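Local coordinates for protein esterase D (PDB 3DKR) that probably hydrolyses carboxylic esters, as a serine hydrolase of the alpha/beta-hydrolase fold working through a catalytic triad, at residues F16-T21 and A44-G49; M38-R43 and S232-L237; H219-A224 and E238-A243. All blocks are in the same frame, centred on the assembly; numbering follows the deposited sequence.

Contact 1: residues F16-T21 and A44-G49; sequences FEYEGT and ALQRSG
The carbonyl oxygen of Gly49 accepts hydrogen bonds from two waters, each of which also reaches Thr21. One, 2.7 Å from Gly49 O, accepts the backbone N-H of Thr21; the other, also 2.7 Å from Gly49 O, reaches the hydroxyl OG1 of Thr21. A third water links the segments at another point, accepting a hydrogen bond from Gln46 NE2 at 3.0 Å and donating one to Glu19 O. The polar links between Phe16-Thr21 and Ala44-Gly49 all pass through water. The direct contact is a stack: the amide of Gln46 lies over one face of the Tyr18 ring, planes 12° apart, with NE2 3.6 Å from Tyr18 CG and CD 3.8 Å from Tyr18 CD2. With CG anti to the backbone N (chi1 -175°) and the chain extended beyond it, Gln46 crosses the tyrosine at about a right angle. Its other amide atom, OE1, is hydrogen-bonded to Arg43 NH1, so both ends of the amide are held. Gly49, at positive phi, is the C-prime residue of a Schellman motif, which ends helix 39-47; its carbonyl is the one that the two waters hold. Strand 16-18 is one of the two edge strands of the central sheet, bonded antiparallel to strand 51-54, and this helix end lies against it, with Leu45 packing on Val52 and on helix 234-246.

Contact 2: residues M38-R43 and S232-L237; sequences MNFMAR and SAHHAL
Phe40 and His234 make the aromatic part of this helix-to-helix contact. Their ring centroids are 4.6 Å apart and the planes are inclined at 41°, an oblique meeting that is neither a stack nor a T. Phe40 does the touching with one corner: CD2 sits over the centre of one imidazole face, 3.6 Å from His234 CE1, while its CB leans on the rim of the same ring, 3.8 Å from His234 CD2. The opposite face of the imidazole is partly covered by its own neighbour, the ring of His235, offset toward the rim. His234 takes the less common first torsion, chi1 89°, which swings CG between the backbone N and the carbonyl carbon and brings the ring across to Phe40; a hydrogen bond from ND1 to the carbonyl of Asn231 helps to fix its rotation.

The purely apolar part lies one residue further along helix 39-47. Met41 bends at both chi2 and chi3, and its terminal methyl CE ends up against the isopropyl group of Leu237, 3.6 Å from CD2 and 3.7 Å from CG. The two side chains cross at about a right angle. Both are buried, and Leu237 also packs on Ile228, Thr229 and Tyr221, while Met41 reaches Glu238 and Val241.

Between these parts of helices 39-47 and 234-246 of the alpha/beta-hydrolase fold, contact is by van der Waals and ring packing, graded from the buried Met41-Leu237 pair to the exposed phenyl of Phe40. The chemistry joining the two segments is therefore one of shape and ring contact, without directional bonds.

Contact 3: residues H219-A224 and E238-A243; sequences HWYDDA and EEDVIA
Asp240 meets His219 and Tyr221 together, and its side chain can be followed outward from the helix. CB stands almost straight above the imidazole of His219, 4.0 Å from the ring centroid and 5° off the ring normal, a CH-pi contact over the face. CG, anti to the carbonyl carbon (chi1 -66°), comes next, offset toward the rim at 3.6 Å from His219 ND1; this torsion lays the carboxylate nearly flat over the ring, planes 18° apart. Of the two oxygens, OD1 stays 3.9 Å from His219 CE1. OD2 approaches the Tyr221 ring at its edge, near its plane. Tyr221 OH donates a 2.6 Å hydrogen bond to Asp240 OD2, which receives it on its anti lone pair, away from OD1.

This is the junction of strand 216-221, the outermost strand of the parallel part of the alpha/beta-hydrolase sheet, with helix 234-246, which follows it in the chain. His219 and Tyr221, two apart on the strand, both point toward the helix; Tyr221 is buried, also packing on Phe188, Ile228 and Leu237.

Asp240 OD2 also lies 3.4 Å from His219 ND1, at an angle too poor for a bond. Nearby negative charge would probably favour a protonated ring. His219 NE2 makes a weak hydrogen bond to Asp217 OD1, and a water 3.2 Å from NE2 donates to the backbone oxygen of Asp240.

Overall arrangement
The three contacts span the sheet from one outermost strand to the other: strand 16-18 to helix 39-47 (contact 1), that helix to helix 234-246 (contact 2), and helix 234-246 to strand 216-221 (contact 3). Centres of contacts 1 and 2 are about 13 Å apart, those of contacts 2 and 3 about 9 Å, and those of contacts 1 and 3 about 19 Å. Along the chain, contact 1 closes before contact 3 opens, while contact 2 alternates with both. Two helices thus tie the chain's early and late parts together over the sheet, with the side chains of the predicted triad members Asp195 and His226 about 9 and 10 Å from that of Tyr221.

Contact 1: residues F16-T21 and A44-G49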
loop_
_atom_site.group_PDB
_atom_site.type_symbol
_atom_site.label_atom_id
_atom_site.label_comp_id
_atom_site.label_asym_id
_atom_site.label_seq_id
_atom_site.Cartn_x
_atom_site.Cartn_y
_atom_site.Cartn_z
ATOM N N PHE A 16 -0.958 13.382 -5.074
ATOM C CA PHE A 16 -1.940 13.918 -6.020
ATOM C C PHE A 16 -3.363 13.520 -5.684
ATOM O O PHE A 16 -3.582 12.584 -4.928
ATOM C CB PHE A 16 -1.598 13.571 -7.473
ATOM C CG PHE A 16 -1.719 12.105 -7.832
ATOM C CD1 PHE A 16 -0.655 11.219 -7.634
ATOM C CD2 PHE A 16 -2.869 11.617 -8.439
ATOM C CE1 PHE A 16 -0.759 9.887 -7.984
ATOM C CE2 PHE A 16 -2.969 10.297 -8.789
ATOM C CZ PHE A 16 -1.905 9.428 -8.571
ATOM N N GLU A 17 -4.306 14.275 -6.227
ATOM C CA GLU A 17 -5.712 14.118 -5.865
ATOM C C GLU A 17 -6.593 14.379 -7.051
ATOM O O GLU A 17 -6.410 15.370 -7.766
ATOM C CB GLU A 17 -6.112 15.065 -4.733
ATOM C CG GLU A 17 -7.569 14.877 -4.290
ATOM C CD GLU A 17 -7.924 15.522 -2.955
ATOM O OE1 GLU A 17 -7.079 16.220 -2.349
ATOM O OE2 GLU A 17 -9.078 15.310 -2.508
ATOM N N TYR A 18 -7.560 13.491 -7.247
ATOM C CA TYR A 18 -8.609 13.682 -8.222
ATOM C C TYR A 18 -9.920 13.907 -7.510
ATOM O O TYR A 18 -10.298 13.126 -6.616
ATOM C CB TYR A 18 -8.770 12.444 -9.093
ATOM C CG TYR A 18 -7.541 12.025 -9.852
ATOM C CD1 TYR A 18 -6.588 12.953 -10.262
ATOM C CD2 TYR A 18 -7.355 10.689 -10.199
ATOM C CE1 TYR A 18 -5.452 12.543 -10.980
ATOM C CE2 TYR A 18 -6.247 10.288 -10.908
ATOM C CZ TYR A 18 -5.289 11.212 -11.284
ATOM O OH TYR A 18 -4.173 10.789 -12.006
ATOM N N GLU A 19 -10.641 14.939 -7.934
ATOM C CA GLU A 19 -11.952 15.222 -7.340
ATOM C C GLU A 19 -12.983 14.248 -7.839
ATOM O O GLU A 19 -12.967 13.852 -8.998
ATOM C CB GLU A 19 -12.400 16.640 -7.670
ATOM C CG GLU A 19 -11.417 17.707 -7.250
ATOM C CD GLU A 19 -11.004 17.615 -5.801
ATOM O OE1 GLU A 19 -11.894 17.505 -4.913
ATOM O OE2 GLU A 19 -9.769 17.636 -5.544
ATOM N N GLY A 20 -13.898 13.863 -6.953
ATOM C CA GLY A 20 -15.032 13.038 -7.329
ATOM C C GLY A 20 -16.338 13.651 -6.870
ATOM O O GLY A 20 -16.446 14.877 -6.722
ATOM N N THR A 21 -17.335 12.798 -6.637
ATOM C CA THR A 21 -18.651 13.263 -6.198
ATOM C C THR A 21 -19.053 12.540 -4.908
ATOM O O THR A 21 -18.886 13.100 -3.817
ATOM C CB THR A 21 -19.712 13.128 -7.319
ATOM O OG1 THR A 21 -19.720 11.801 -7.857
ATOM C CG2 THR A 21 -19.431 14.132 -8.457
ATOM N N ALA A 44 -7.832 4.735 -13.514
ATOM C CA ALA A 44 -8.954 3.815 -13.723
ATOM C C ALA A 44 -10.126 4.205 -12.822
ATOM O O ALA A 44 -11.277 4.248 -13.242
ATOM C CB ALA A 44 -8.536 2.381 -13.469
ATOM N N LEU A 45 -9.828 4.526 -11.573
ATOM C CA LEU A 45 -10.881 4.932 -10.647
ATOM C C LEU A 45 -11.504 6.241 -11.096
ATOM O O LEU A 45 -12.725 6.392 -11.065
ATOM C CB LEU A 45 -10.348 5.036 -9.229
ATOM C CG LEU A 45 -9.879 3.712 -8.644
ATOM C CD1 LEU A 45 -9.243 3.936 -7.284
ATOM C CD2 LEU A 45 -11.061 2.755 -8.485
ATOM N N GLN A 46 -10.680 7.170 -11.564
ATOM C CA GLN A 46 -11.183 8.438 -12.082
ATOM C C GLN A 46 -12.137 8.226 -13.268
ATOM O O GLN A 46 -13.189 8.883 -13.347
ATOM C CB GLN A 46 -10.027 9.330 -12.509
ATOM C CG GLN A 46 -10.462 10.721 -12.949
ATOM C CD GLN A 46 -9.303 11.568 -13.400
ATOM O OE1 GLN A 46 -8.483 11.114 -14.200
ATOM N NE2 GLN A 46 -9.238 12.807 -12.922
ATOM N N ARG A 47 -11.790 7.315 -14.175
ATOM C CA ARG A 47 -12.649 7.055 -15.348
ATOM C C ARG A 47 -14.005 6.514 -14.919
ATOM O O ARG A 47 -14.993 6.664 -15.646
ATOM C CB ARG A 47 -12.009 6.103 -16.353
ATOM C CG ARG A 47 -10.725 6.612 -16.971
ATOM C CD ARG A 47 -10.351 5.783 -18.194
ATOM N NE ARG A 47 -10.022 4.394 -17.871
ATOM C CZ ARG A 47 -8.838 3.985 -17.411
ATOM N NH1 ARG A 47 -7.849 4.853 -17.196
ATOM N NH2 ARG A 47 -8.650 2.693 -17.155
ATOM N N SER A 48 -14.065 5.867 -13.751
ATOM C CA SER A 48 -15.350 5.347 -13.235
ATOM C C SER A 48 -16.011 6.322 -12.250
ATOM O O SER A 48 -16.999 5.961 -11.577
ATOM C CB SER A 48 -15.165 3.965 -12.597
ATOM O OG SER A 48 -15.051 2.943 -13.586
ATOM N N GLY A 49 -15.467 7.537 -12.158
ATOM C CA GLY A 49 -16.087 8.629 -11.421
ATOM C C GLY A 49 -15.757 8.709 -9.941
ATOM O O GLY A 49 -16.434 9.403 -9.185
HETATM O O HOH W 1 -11.409 14.117 -11.312
HETATM O O HOH W 2 -17.048 9.961 -6.571
HETATM O O HOH W 3 -18.054 11.448 -9.996
#

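Contact 2: residues M38-R43 and S232-L237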
loop_
_atom_site.group_PDB
_atom_site.type_symbol
_atom_site.label_atom_id
_atom_site.label_comp_id
_atom_site.label_asym_id
_atom_site.label_seq_id
_atom_site.Cartn_x
_atom_site.Cartn_y
_atom_site.Cartn_z
ATOM N N MET A 38 0.638 4.166 -8.054
ATOM C CA MET A 38 -0.818 4.188 -8.125
ATOM C C MET A 38 -1.367 4.970 -9.326
ATOM O O MET A 38 -2.582 5.158 -9.428
ATOM C CB MET A 38 -1.392 4.780 -6.827
ATOM C CG MET A 38 -1.099 3.961 -5.569
ATOM S SD MET A 38 -1.872 2.344 -5.674
ATOM C CE MET A 38 -1.505 1.691 -4.040
ATOM N N ASN A 39 -0.505 5.430 -10.239
ATOM C CA ASN A 39 -0.989 6.230 -11.377
ATOM C C ASN A 39 -2.070 5.519 -12.188
ATOM O O ASN A 39 -3.128 6.090 -12.460
ATOM C CB ASN A 39 0.157 6.589 -12.334
ATOM C CG ASN A 39 1.158 7.534 -11.727
ATOM O OD1 ASN A 39 0.927 8.118 -10.661
ATOM N ND2 ASN A 39 2.308 7.705 -12.415
ATOM N N PHE A 40 -1.817 4.281 -12.582
ATOM C CA PHE A 40 -2.795 3.567 -13.415
ATOM C C PHE A 40 -4.103 3.347 -12.647
ATOM O O PHE A 40 -5.195 3.553 -13.187
ATOM C CB PHE A 40 -2.295 2.209 -13.890
ATOM C CG PHE A 40 -1.028 2.247 -14.724
ATOM C CD1 PHE A 40 -0.544 3.417 -15.312
ATOM C CD2 PHE A 40 -0.333 1.066 -14.920
ATOM C CE1 PHE A 40 0.642 3.389 -16.063
ATOM C CE2 PHE A 40 0.824 1.032 -15.673
ATOM C CZ PHE A 40 1.310 2.178 -16.250
ATOM N N MET A 41 -3.989 2.903 -11.398
ATOM C CA MET A 41 -5.172 2.595 -10.580
ATOM C C MET A 41 -6.002 3.854 -10.376
ATOM O O MET A 41 -7.235 3.871 -10.581
ATOM C CB MET A 41 -4.746 1.982 -9.234
ATOM C CG MET A 41 -5.866 1.808 -8.182
ATOM S SD MET A 41 -7.164 0.668 -8.721
ATOM C CE MET A 41 -6.263 -0.884 -8.725
ATOM N N ALA A 42 -5.313 4.921 -9.968
ATOM C CA ALA A 42 -5.966 6.200 -9.714
ATOM C C ALA A 42 -6.757 6.672 -10.949
ATOM O O ALA A 42 -7.894 7.136 -10.851
ATOM C CB ALA A 42 -4.938 7.229 -9.273
ATOM N N ARG A 43 -6.149 6.536 -12.122
ATOM C CA ARG A 43 -6.793 6.951 -13.361
ATOM C C ARG A 43 -7.968 6.044 -13.720
ATOM O O ARG A 43 -9.005 6.534 -14.173
ATOM C CB ARG A 43 -5.771 7.012 -14.497
ATOM C CG ARG A 43 -4.816 8.159 -14.355
ATOM C CD ARG A 43 -5.502 9.504 -14.582
ATOM N NE ARG A 43 -4.553 10.505 -15.029
ATOM C CZ ARG A 43 -4.852 11.759 -15.346
ATOM N NH1 ARG A 43 -6.098 12.231 -15.231
ATOM N NH2 ARG A 43 -3.884 12.566 -15.776
ATOM N N SER A 232 1.300 -6.327 -15.766
ATOM C CA SER A 232 0.209 -6.795 -16.627
ATOM C C SER A 232 -1.067 -7.181 -15.890
ATOM O O SER A 232 -2.118 -7.301 -16.511
ATOM C CB SER A 232 0.663 -7.982 -17.494
ATOM O OG SER A 232 1.055 -9.061 -16.679
ATOM N N ALA A 233 -0.990 -7.348 -14.573
ATOM C CA ALA A 233 -2.178 -7.661 -13.782
ATOM C C ALA A 233 -3.089 -6.449 -13.553
ATOM O O ALA A 233 -4.204 -6.605 -13.046
ATOM C CB ALA A 233 -1.763 -8.254 -12.435
ATOM N N HIS A 234 -2.631 -5.252 -13.913
ATOM C CA HIS A 234 -3.294 -4.040 -13.417
ATOM C C HIS A 234 -4.708 -3.841 -13.974
ATOM O O HIS A 234 -5.584 -3.381 -13.256
ATOM C CB HIS A 234 -2.405 -2.797 -13.562
ATOM C CG HIS A 234 -2.534 -2.083 -14.870
ATOM N ND1 HIS A 234 -1.671 -2.282 -15.929
ATOM C CD2 HIS A 234 -3.392 -1.114 -15.264
ATOM C CE1 HIS A 234 -2.013 -1.472 -16.925
ATOM N NE2 HIS A 234 -3.067 -0.771 -16.554
ATOM N N HIS A 235 -4.977 -4.218 -15.221
ATOM C CA HIS A 235 -6.361 -4.092 -15.699
ATOM C C HIS A 235 -7.336 -4.979 -14.927
ATOM O O HIS A 235 -8.432 -4.550 -14.558
ATOM C CB HIS A 235 -6.443 -4.383 -17.197
ATOM C CG HIS A 235 -5.908 -3.276 -18.046
ATOM N ND1 HIS A 235 -5.112 -3.505 -19.147
ATOM C CD2 HIS A 235 -6.051 -1.933 -17.958
ATOM C CE1 HIS A 235 -4.782 -2.348 -19.694
ATOM N NE2 HIS A 235 -5.346 -1.379 -18.999
ATOM N N ALA A 236 -6.929 -6.222 -14.674
ATOM C CA ALA A 236 -7.748 -7.144 -13.907
ATOM C C ALA A 236 -7.967 -6.622 -12.503
ATOM O O ALA A 236 -9.069 -6.697 -11.973
ATOM C CB ALA A 236 -7.102 -8.508 -13.858
ATOM N N LEU A 237 -6.898 -6.124 -11.886
ATOM C CA LEU A 237 -6.998 -5.622 -10.520
ATOM C C LEU A 237 -7.988 -4.465 -10.458
ATOM O O LEU A 237 -8.851 -4.412 -9.571
ATOM C CB LEU A 237 -5.628 -5.163 -10.030
ATOM C CG LEU A 237 -5.643 -4.517 -8.645
ATOM C CD1 LEU A 237 -5.997 -5.545 -7.544
ATOM C CD2 LEU A 237 -4.302 -3.849 -8.374
#

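Contact 3: residues H219-A224 and E238-A243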
loop_
_atom_site.group_PDB
_atom_site.type_symbol
_atom_site.label_atom_id
_atom_site.label_comp_id
_atom_site.label_asym_id
_atom_site.label_seq_id
_atom_site.Cartn_x
_atom_site.Cartn_y
_atom_site.Cartn_z
ATOM N N HIS A 219 -8.582 -12.167 -4.380
ATOM C CA HIS A 219 -8.145 -12.288 -5.770
ATOM C C HIS A 219 -6.668 -12.607 -5.886
ATOM O O HIS A 219 -5.841 -11.944 -5.261
ATOM C CB HIS A 219 -8.449 -11.005 -6.521
ATOM C CG HIS A 219 -9.906 -10.726 -6.610
ATOM N ND1 HIS A 219 -10.692 -11.241 -7.619
ATOM C CD2 HIS A 219 -10.735 -10.033 -5.796
ATOM C CE1 HIS A 219 -11.943 -10.860 -7.428
ATOM N NE2 HIS A 219 -11.996 -10.124 -6.333
ATOM N N TRP A 220 -6.368 -13.649 -6.668
ATOM C CA TRP A 220 -5.004 -14.106 -6.948
ATOM C C TRP A 220 -4.673 -13.751 -8.389
ATOM O O TRP A 220 -5.476 -14.051 -9.285
ATOM C CB TRP A 220 -4.917 -15.626 -6.754
ATOM C CG TRP A 220 -3.516 -16.139 -6.618
ATOM C CD1 TRP A 220 -2.749 -16.726 -7.580
ATOM C CD2 TRP A 220 -2.726 -16.117 -5.431
ATOM N NE1 TRP A 220 -1.505 -17.051 -7.065
ATOM C CE2 TRP A 220 -1.467 -16.681 -5.746
ATOM C CE3 TRP A 220 -2.944 -15.643 -4.143
ATOM C CZ2 TRP A 220 -0.450 -16.813 -4.793
ATOM C CZ3 TRP A 220 -1.946 -15.776 -3.206
ATOM C CH2 TRP A 220 -0.717 -16.351 -3.528
ATOM N N TYR A 221 -3.515 -13.119 -8.618
ATOM C CA TYR A 221 -3.111 -12.643 -9.950
ATOM C C TYR A 221 -1.995 -13.563 -10.423
ATOM O O TYR A 221 -0.816 -13.319 -10.200
ATOM C CB TYR A 221 -2.759 -11.138 -9.905
ATOM C CG TYR A 221 -4.002 -10.367 -9.525
ATOM C CD1 TYR A 221 -4.976 -10.060 -10.471
ATOM C CD2 TYR A 221 -4.241 -10.024 -8.199
ATOM C CE1 TYR A 221 -6.160 -9.408 -10.102
ATOM C CE2 TYR A 221 -5.408 -9.373 -7.816
ATOM C CZ TYR A 221 -6.372 -9.087 -8.766
ATOM O OH TYR A 221 -7.515 -8.441 -8.363
ATOM N N ASP A 222 -2.413 -14.616 -11.122
ATOM C CA ASP A 222 -1.613 -15.828 -11.347
ATOM C C ASP A 222 -0.137 -15.648 -11.690
ATOM O O ASP A 222 0.752 -16.166 -11.006
ATOM C CB ASP A 222 -2.283 -16.741 -12.400
ATOM C CG ASP A 222 -2.771 -15.994 -13.650
ATOM O OD1 ASP A 222 -2.359 -14.834 -13.911
ATOM O OD2 ASP A 222 -3.582 -16.596 -14.392
ATOM N N ASP A 223 0.122 -14.956 -12.792
ATOM C CA ASP A 223 1.498 -14.900 -13.327
ATOM C C ASP A 223 2.235 -13.599 -13.034
ATOM O O ASP A 223 3.344 -13.373 -13.526
ATOM C CB ASP A 223 1.493 -15.155 -14.838
ATOM N N ALA A 224 1.660 -12.769 -12.173
ATOM C CA ALA A 224 2.150 -11.411 -12.022
ATOM C C ALA A 224 3.211 -11.309 -10.935
ATOM O O ALA A 224 3.138 -12.014 -9.920
ATOM C CB ALA A 224 0.987 -10.497 -11.703
ATOM N N GLU A 238 -7.857 -3.541 -11.398
ATOM C CA GLU A 238 -8.750 -2.374 -11.469
ATOM C C GLU A 238 -10.206 -2.813 -11.580
ATOM O O GLU A 238 -11.058 -2.361 -10.836
ATOM C CB GLU A 238 -8.345 -1.482 -12.640
ATOM C CG GLU A 238 -6.993 -0.803 -12.403
ATOM C CD GLU A 238 -6.249 -0.393 -13.655
ATOM O OE1 GLU A 238 -6.814 -0.448 -14.785
ATOM O OE2 GLU A 238 -5.064 -0.013 -13.501
ATOM N N GLU A 239 -10.481 -3.740 -12.491
ATOM C CA GLU A 239 -11.839 -4.273 -12.617
ATOM C C GLU A 239 -12.339 -4.900 -11.312
ATOM O O GLU A 239 -13.477 -4.663 -10.892
ATOM C CB GLU A 239 -11.916 -5.275 -13.762
ATOM C CG GLU A 239 -11.587 -4.657 -15.121
ATOM N N ASP A 240 -11.480 -5.676 -10.652
ATOM C CA ASP A 240 -11.861 -6.350 -9.404
ATOM C C ASP A 240 -12.145 -5.343 -8.284
ATOM O O ASP A 240 -13.110 -5.480 -7.528
ATOM C CB ASP A 240 -10.766 -7.322 -8.965
ATOM C CG ASP A 240 -10.587 -8.496 -9.930
ATOM O OD1 ASP A 240 -11.556 -8.818 -10.683
ATOM O OD2 ASP A 240 -9.496 -9.108 -9.924
ATOM N N VAL A 241 -11.288 -4.325 -8.176
ATOM C CA VAL A 241 -11.452 -3.297 -7.134
ATOM C C VAL A 241 -12.733 -2.483 -7.351
ATOM O O VAL A 241 -13.485 -2.182 -6.411
ATOM C CB VAL A 241 -10.216 -2.358 -7.102
ATOM C CG1 VAL A 241 -10.495 -1.102 -6.247
ATOM C CG2 VAL A 241 -8.964 -3.137 -6.627
ATOM N N ILE A 242 -12.983 -2.136 -8.603
ATOM C CA ILE A 242 -14.181 -1.384 -8.939
ATOM C C ILE A 242 -15.421 -2.230 -8.657
ATOM O O ILE A 242 -16.373 -1.736 -8.067
ATOM C CB ILE A 242 -14.096 -0.865 -10.385
ATOM C CG1 ILE A 242 -13.011 0.212 -10.465
ATOM C CG2 ILE A 242 -15.437 -0.286 -10.827
ATOM C CD1 ILE A 242 -12.661 0.669 -11.872
ATOM N N ALA A 243 -15.386 -3.509 -9.021
ATOM C CA ALA A 243 -16.509 -4.410 -8.692
ATOM C C ALA A 243 -16.767 -4.471 -7.181
ATOM O O ALA A 243 -17.916 -4.450 -6.711
ATOM C CB ALA A 243 -16.252 -5.790 -9.235
HETATM O O HOH W 4 -14.235 -7.925 -6.970
#